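Glutathione peroxidase (Hypocrea jecorina, PDB 6VPD) probably reduces hydroperoxides to alcohols at the expense of reduced thioredoxin, as a glutathione peroxidase-family enzyme of the thioredoxin fold. Local coordinates at residues 53-58 against 155-160; 89-94 against 118-123. All blocks are in the same frame, centred on the assembly; numbering follows the deposited sequence.

Interaction 1 of 2, residues 53-58 against 155-160; sequences LVVNTA and FEKFLI
F155 meets strand 53-58 first, just before strand 157-160 begins: its N donates to N56 O at 2.7 Å, nearly in line with that carbonyl but with a bent N-H...O angle of 139°. With CG beside its own backbone N (chi1 -66°), the ring turns back over the strand, N56 O and T57 CA lying against one face and CE1 4.1 Å from A58 CB; Y67 adds an edge-to-face partner. E156 O accepts a CA-H...O contact from V55 CA at 3.4 Å, while its carboxylate leads off to K152 N (OE1) and a salt bridge with R169 (OE2). K157 suits a buried position by dividing its chain: CG packs 4.0 Å from V55 CG2, and NZ turns back to F155 O, with T174 O as a second acceptor. F158 then supplies regular antiparallel pairing, accepting from V54 N at 2.7 Å through its O and donating from its N to V54 O at 2.8 Å, both in the carbonyl plane. L159 sets CD1 4.1 Å from L53 CD1, on the face shared with V55 and K157, and I160 CG1 packs on V54 CG2 on the opposite face. These backbone bonds join one edge of strand 51-58 to 155-160 in the thioredoxin-fold sheet, while L53, V55 and T57 bond strand 85-92. Among apolar neighbours, N56 ND2 (on W153 O), K157 NZ and the E156 carboxylate are held by specific polar bonds, as burial demands.

Interaction 2 of 2, residues 89-94 against 118-123; sequences GFPCNQ and FPVMGK
The thioredoxin-fold strand that runs into the glutathione peroxidase signature FPCNQ carries this contact: G89, F90 and P91 lie beside the loop that leads toward helix 133-141, the end-to-end directions of the two segments lying 28° apart. G89 bridges V120 in the parallel pattern, its N donating to P119 O at 3.1 Å and its O accepting from M121 N at 2.7 Å. Glycine suits this place because a beta carbon would point toward the loop, close to V120 CG2 and the F118 ring. F90 turns its ring alongside the M121 side chain, so that M121 CB lies over one ring face in a CH-pi contact, 4.1 Å from the centroid and 26° off the normal. Bending at chi2 (-71°), M121 carries its sulfur end away from the ring, and L88 is among its neighbours. F90 also packs on V54 and I124; an alanine here would probably open a gap between these side chains and leave M121 CB without the ring it covers. P91 follows, a residue with no N-H to satisfy, and its ring faces the loop: CG lies 4.0 Å from V120 CG1, while the P91 backbone pairs with that of I124. K123, exposed as suits a charged chain, runs its methylenes along the last residues of the strand, with K123 CG 3.8 Å from P91 O.

Overall arrangement
After the small hairpin of strands 33-35 and 41-43, the chain lays down strand 51-58, passes through helix 64-80, and returns as the parallel strand 85-92, a beta-alpha-beta crossover. The partly unmodelled chain that follows comes back so that 118-123 lies beside strand 85-92, where interaction 2 closes its loop. Helix 133-141 comes next, and then segment 155-160 closes the much longer loop of interaction 1 on the other side of strand 51-58. Interaction 2 is therefore nested inside interaction 1. The two meet directly where V55 O and T57 N probably bond F90 N and O. Thus 157-160, 51-58, 85-92 and 118-123 lie in that order, with the A58 end of strand 51-58 close to C61, the predicted active-site residue.

Interaction 1 of 2, residues 53-58 against 155-160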
loop_
_atom_site.group_PDB
_atom_site.type_symbol
_atom_site.label_atom_id
_atom_site.label_comp_id
_atom_site.label_asym_id
_atom_site.label_seq_id
_atom_site.Cartn_x
_atom_site.Cartn_y
_atom_site.Cartn_z
ATOM N N LEU A 53 6.053 -13.349 -13.265
ATOM C CA LEU A 53 5.595 -12.427 -12.242
ATOM C C LEU A 53 5.801 -11.017 -12.775
ATOM O O LEU A 53 6.937 -10.613 -13.044
ATOM C CB LEU A 53 6.338 -12.642 -10.925
ATOM C CG LEU A 53 5.765 -11.713 -9.846
ATOM C CD1 LEU A 53 4.430 -12.236 -9.276
ATOM C CD2 LEU A 53 6.755 -11.413 -8.761
ATOM N N VAL A 54 4.705 -10.280 -12.945
ATOM C CA VAL A 54 4.722 -8.962 -13.559
ATOM C C VAL A 54 4.617 -7.970 -12.426
ATOM O O VAL A 54 3.758 -8.115 -11.550
ATOM C CB VAL A 54 3.564 -8.787 -14.563
ATOM C CG1 VAL A 54 3.494 -7.359 -15.052
ATOM C CG2 VAL A 54 3.693 -9.744 -15.748
ATOM N N VAL A 55 5.517 -6.999 -12.397
ATOM C CA VAL A 55 5.544 -6.021 -11.320
ATOM C C VAL A 55 5.856 -4.653 -11.930
ATOM O O VAL A 55 6.716 -4.541 -12.810
ATOM C CB VAL A 55 6.547 -6.432 -10.222
ATOM C CG1 VAL A 55 7.950 -6.396 -10.743
ATOM C CG2 VAL A 55 6.423 -5.534 -9.000
ATOM N N ASN A 56 5.084 -3.637 -11.542
ATOM C CA ASN A 56 5.338 -2.256 -11.936
ATOM C C ASN A 56 6.295 -1.629 -10.927
ATOM O O ASN A 56 5.985 -1.533 -9.729
ATOM C CB ASN A 56 4.050 -1.448 -11.995
ATOM C CG ASN A 56 3.312 -1.499 -10.703
ATOM O OD1 ASN A 56 3.120 -2.586 -10.144
ATOM N ND2 ASN A 56 2.922 -0.339 -10.185
ATOM N N THR A 57 7.451 -1.209 -11.409
ATOM C CA THR A 57 8.485 -0.692 -10.535
ATOM C C THR A 57 8.465 0.831 -10.536
ATOM O O THR A 57 7.876 1.473 -11.410
ATOM C CB THR A 57 9.863 -1.216 -10.951
ATOM O OG1 THR A 57 10.031 -1.055 -12.366
ATOM C CG2 THR A 57 9.982 -2.678 -10.601
ATOM N N ALA A 58 9.091 1.387 -9.503
ATOM C CA ALA A 58 9.247 2.822 -9.379
ATOM C C ALA A 58 10.149 3.358 -10.477
ATOM O O ALA A 58 11.189 2.774 -10.791
ATOM C CB ALA A 58 9.842 3.165 -8.018
ATOM N N PHE A 155 4.685 -1.389 -7.403
ATOM C CA PHE A 155 5.017 -2.747 -6.962
ATOM C C PHE A 155 3.808 -3.632 -6.687
ATOM O O PHE A 155 3.931 -4.621 -5.959
ATOM C CB PHE A 155 5.925 -2.734 -5.725
ATOM C CG PHE A 155 7.276 -2.166 -5.992
ATOM C CD1 PHE A 155 7.504 -0.807 -5.862
ATOM C CD2 PHE A 155 8.319 -2.980 -6.395
ATOM C CE1 PHE A 155 8.759 -0.262 -6.129
ATOM C CE2 PHE A 155 9.575 -2.448 -6.660
ATOM C CZ PHE A 155 9.793 -1.084 -6.526
ATOM N N GLU A 156 2.639 -3.334 -7.242
ATOM C CA GLU A 156 1.638 -4.383 -7.349
ATOM C C GLU A 156 2.205 -5.487 -8.241
ATOM O O GLU A 156 3.015 -5.223 -9.139
ATOM C CB GLU A 156 0.307 -3.835 -7.901
ATOM C CG GLU A 156 -0.496 -2.956 -6.898
ATOM C CD GLU A 156 -2.031 -3.101 -7.001
ATOM O OE1 GLU A 156 -2.744 -2.075 -6.924
ATOM O OE2 GLU A 156 -2.541 -4.240 -7.127
ATOM N N LYS A 157 1.831 -6.736 -7.946
ATOM C CA LYS A 157 2.345 -7.917 -8.645
ATOM C C LYS A 157 1.198 -8.713 -9.267
ATOM O O LYS A 157 0.145 -8.881 -8.643
ATOM C CB LYS A 157 3.123 -8.835 -7.689
ATOM C CG LYS A 157 4.241 -8.173 -6.941
ATOM C CD LYS A 157 3.821 -7.764 -5.539
ATOM C CE LYS A 157 5.036 -7.416 -4.686
ATOM N NZ LYS A 157 4.741 -6.331 -3.689
ATOM N N PHE A 158 1.398 -9.202 -10.494
ATOM C CA PHE A 158 0.518 -10.193 -11.116
ATOM C C PHE A 158 1.308 -11.451 -11.447
ATOM O O PHE A 158 2.423 -11.372 -11.965
ATOM C CB PHE A 158 -0.105 -9.714 -12.415
ATOM C CG PHE A 158 -0.916 -8.468 -12.300
ATOM C CD1 PHE A 158 -0.303 -7.225 -12.248
ATOM C CD2 PHE A 158 -2.314 -8.530 -12.339
ATOM C CE1 PHE A 158 -1.071 -6.058 -12.192
ATOM C CE2 PHE A 158 -3.089 -7.369 -12.278
ATOM C CZ PHE A 158 -2.464 -6.135 -12.194
ATOM N N LEU A 159 0.712 -12.610 -11.190
ATOM C CA LEU A 159 1.340 -13.897 -11.445
ATOM C C LEU A 159 0.676 -14.556 -12.656
ATOM O O LEU A 159 -0.541 -14.764 -12.657
ATOM C CB LEU A 159 1.232 -14.780 -10.208
ATOM C CG LEU A 159 1.873 -16.159 -10.302
ATOM C CD1 LEU A 159 3.351 -16.002 -10.606
ATOM C CD2 LEU A 159 1.631 -16.951 -9.006
ATOM N N ILE A 160 1.482 -14.882 -13.677
ATOM C CA ILE A 160 1.017 -15.529 -14.899
ATOM C C ILE A 160 1.365 -17.011 -14.835
ATOM O O ILE A 160 2.546 -17.374 -14.750
ATOM C CB ILE A 160 1.641 -14.906 -16.163
ATOM C CG1 ILE A 160 1.574 -13.361 -16.190
ATOM C CG2 ILE A 160 0.970 -15.513 -17.379
ATOM C CD1 ILE A 160 0.221 -12.766 -16.011
#

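Interaction 2 of 2, residues 89-94 against 118-123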
loop_
_atom_site.group_PDB
_atom_site.type_symbol
_atom_site.label_atom_id
_atom_site.label_comp_id
_atom_site.label_asym_id
_atom_site.label_seq_id
_atom_site.Cartn_x
_atom_site.Cartn_y
_atom_site.Cartn_z
ATOM N N GLY A 89 9.905 -6.500 -14.571
ATOM C CA GLY A 89 9.631 -5.209 -13.956
ATOM C C GLY A 89 9.330 -4.176 -15.029
ATOM O O GLY A 89 10.005 -4.117 -16.049
ATOM N N PHE A 90 8.305 -3.368 -14.791
ATOM C CA PHE A 90 7.918 -2.307 -15.722
ATOM C C PHE A 90 7.950 -0.988 -14.974
ATOM O O PHE A 90 7.081 -0.751 -14.109
ATOM C CB PHE A 90 6.525 -2.509 -16.317
ATOM C CG PHE A 90 6.394 -3.695 -17.213
ATOM C CD1 PHE A 90 6.265 -4.970 -16.680
ATOM C CD2 PHE A 90 6.342 -3.535 -18.587
ATOM C CE1 PHE A 90 6.129 -6.075 -17.516
ATOM C CE2 PHE A 90 6.202 -4.632 -19.437
ATOM C CZ PHE A 90 6.096 -5.900 -18.904
ATOM N N PRO A 91 8.886 -0.104 -15.276
ATOM C CA PRO A 91 8.939 1.185 -14.581
ATOM C C PRO A 91 7.689 2.007 -14.831
ATOM O O PRO A 91 7.072 1.943 -15.899
ATOM C CB PRO A 91 10.175 1.853 -15.182
ATOM C CG PRO A 91 10.985 0.726 -15.731
ATOM C CD PRO A 91 10.014 -0.294 -16.195
ATOM N N CYS A 92 7.326 2.798 -13.827
ATOM C CA CYS A 92 6.105 3.592 -13.878
ATOM C C CYS A 92 6.296 4.852 -13.055
ATOM O O CYS A 92 6.604 4.780 -11.858
ATOM C CB CYS A 92 4.910 2.800 -13.359
ATOM S SG CYS A 92 3.352 3.503 -13.890
ATOM N N ASN A 93 6.097 5.996 -13.699
ATOM C CA ASN A 93 6.234 7.299 -13.071
ATOM C C ASN A 93 4.933 7.790 -12.456
ATOM O O ASN A 93 4.912 8.880 -11.877
ATOM C CB ASN A 93 6.724 8.320 -14.100
ATOM C CG ASN A 93 5.706 8.557 -15.214
ATOM O OD1 ASN A 93 4.789 7.748 -15.419
ATOM N ND2 ASN A 93 5.868 9.670 -15.946
ATOM N N GLN A 94 3.857 7.012 -12.552
ATOM C CA GLN A 94 2.524 7.477 -12.197
ATOM C C GLN A 94 2.262 7.539 -10.701
ATOM O O GLN A 94 1.157 7.917 -10.322
ATOM C CB GLN A 94 1.454 6.586 -12.838
ATOM C CG GLN A 94 1.226 6.805 -14.322
ATOM C CD GLN A 94 0.108 5.919 -14.898
ATOM O OE1 GLN A 94 -0.148 4.820 -14.410
ATOM N NE2 GLN A 94 -0.548 6.397 -15.946
ATOM N N PHE A 118 16.669 -9.599 -12.831
ATOM C CA PHE A 118 15.584 -9.950 -13.735
ATOM C C PHE A 118 15.386 -8.849 -14.766
ATOM O O PHE A 118 15.780 -7.700 -14.543
ATOM C CB PHE A 118 14.281 -10.191 -12.971
ATOM C CG PHE A 118 13.940 -9.126 -11.968
ATOM C CD1 PHE A 118 13.276 -7.972 -12.358
ATOM C CD2 PHE A 118 14.249 -9.302 -10.618
ATOM C CE1 PHE A 118 12.946 -6.992 -11.428
ATOM C CE2 PHE A 118 13.926 -8.334 -9.681
ATOM C CZ PHE A 118 13.273 -7.173 -10.085
ATOM N N PRO A 119 14.795 -9.182 -15.913
ATOM C CA PRO A 119 14.580 -8.164 -16.952
ATOM C C PRO A 119 13.719 -7.015 -16.441
ATOM O O PRO A 119 12.637 -7.220 -15.879
ATOM C CB PRO A 119 13.877 -8.937 -18.077
ATOM C CG PRO A 119 14.240 -10.395 -17.832
ATOM C CD PRO A 119 14.386 -10.532 -16.345
ATOM N N VAL A 120 14.204 -5.794 -16.653
ATOM C CA VAL A 120 13.435 -4.580 -16.408
ATOM C C VAL A 120 13.135 -3.932 -17.757
ATOM O O VAL A 120 14.032 -3.775 -18.593
ATOM C CB VAL A 120 14.182 -3.621 -15.467
ATOM C CG1 VAL A 120 13.633 -2.225 -15.590
ATOM C CG2 VAL A 120 14.070 -4.122 -14.027
ATOM N N MET A 121 11.876 -3.563 -17.968
ATOM C CA MET A 121 11.369 -3.266 -19.297
ATOM C C MET A 121 11.262 -1.758 -19.525
ATOM O O MET A 121 11.575 -0.934 -18.657
ATOM C CB MET A 121 10.017 -3.964 -19.500
ATOM C CG MET A 121 10.117 -5.487 -19.465
ATOM S SD MET A 121 10.943 -6.113 -20.946
ATOM C CE MET A 121 11.283 -7.815 -20.523
ATOM N N GLY A 122 10.827 -1.399 -20.727
ATOM C CA GLY A 122 10.574 -0.006 -21.022
ATOM C C GLY A 122 9.557 0.589 -20.073
ATOM O O GLY A 122 8.784 -0.118 -19.428
ATOM N N LYS A 123 9.584 1.916 -19.970
ATOM C CA LYS A 123 8.657 2.606 -19.083
ATOM C C LYS A 123 7.267 2.606 -19.702
ATOM O O LYS A 123 7.113 2.790 -20.912
ATOM C CB LYS A 123 9.120 4.040 -18.814
ATOM C CG LYS A 123 8.138 4.874 -17.987
ATOM C CD LYS A 123 7.704 6.138 -18.764
ATOM C CE LYS A 123 6.247 6.572 -18.443
ATOM N NZ LYS A 123 5.931 7.979 -18.863
#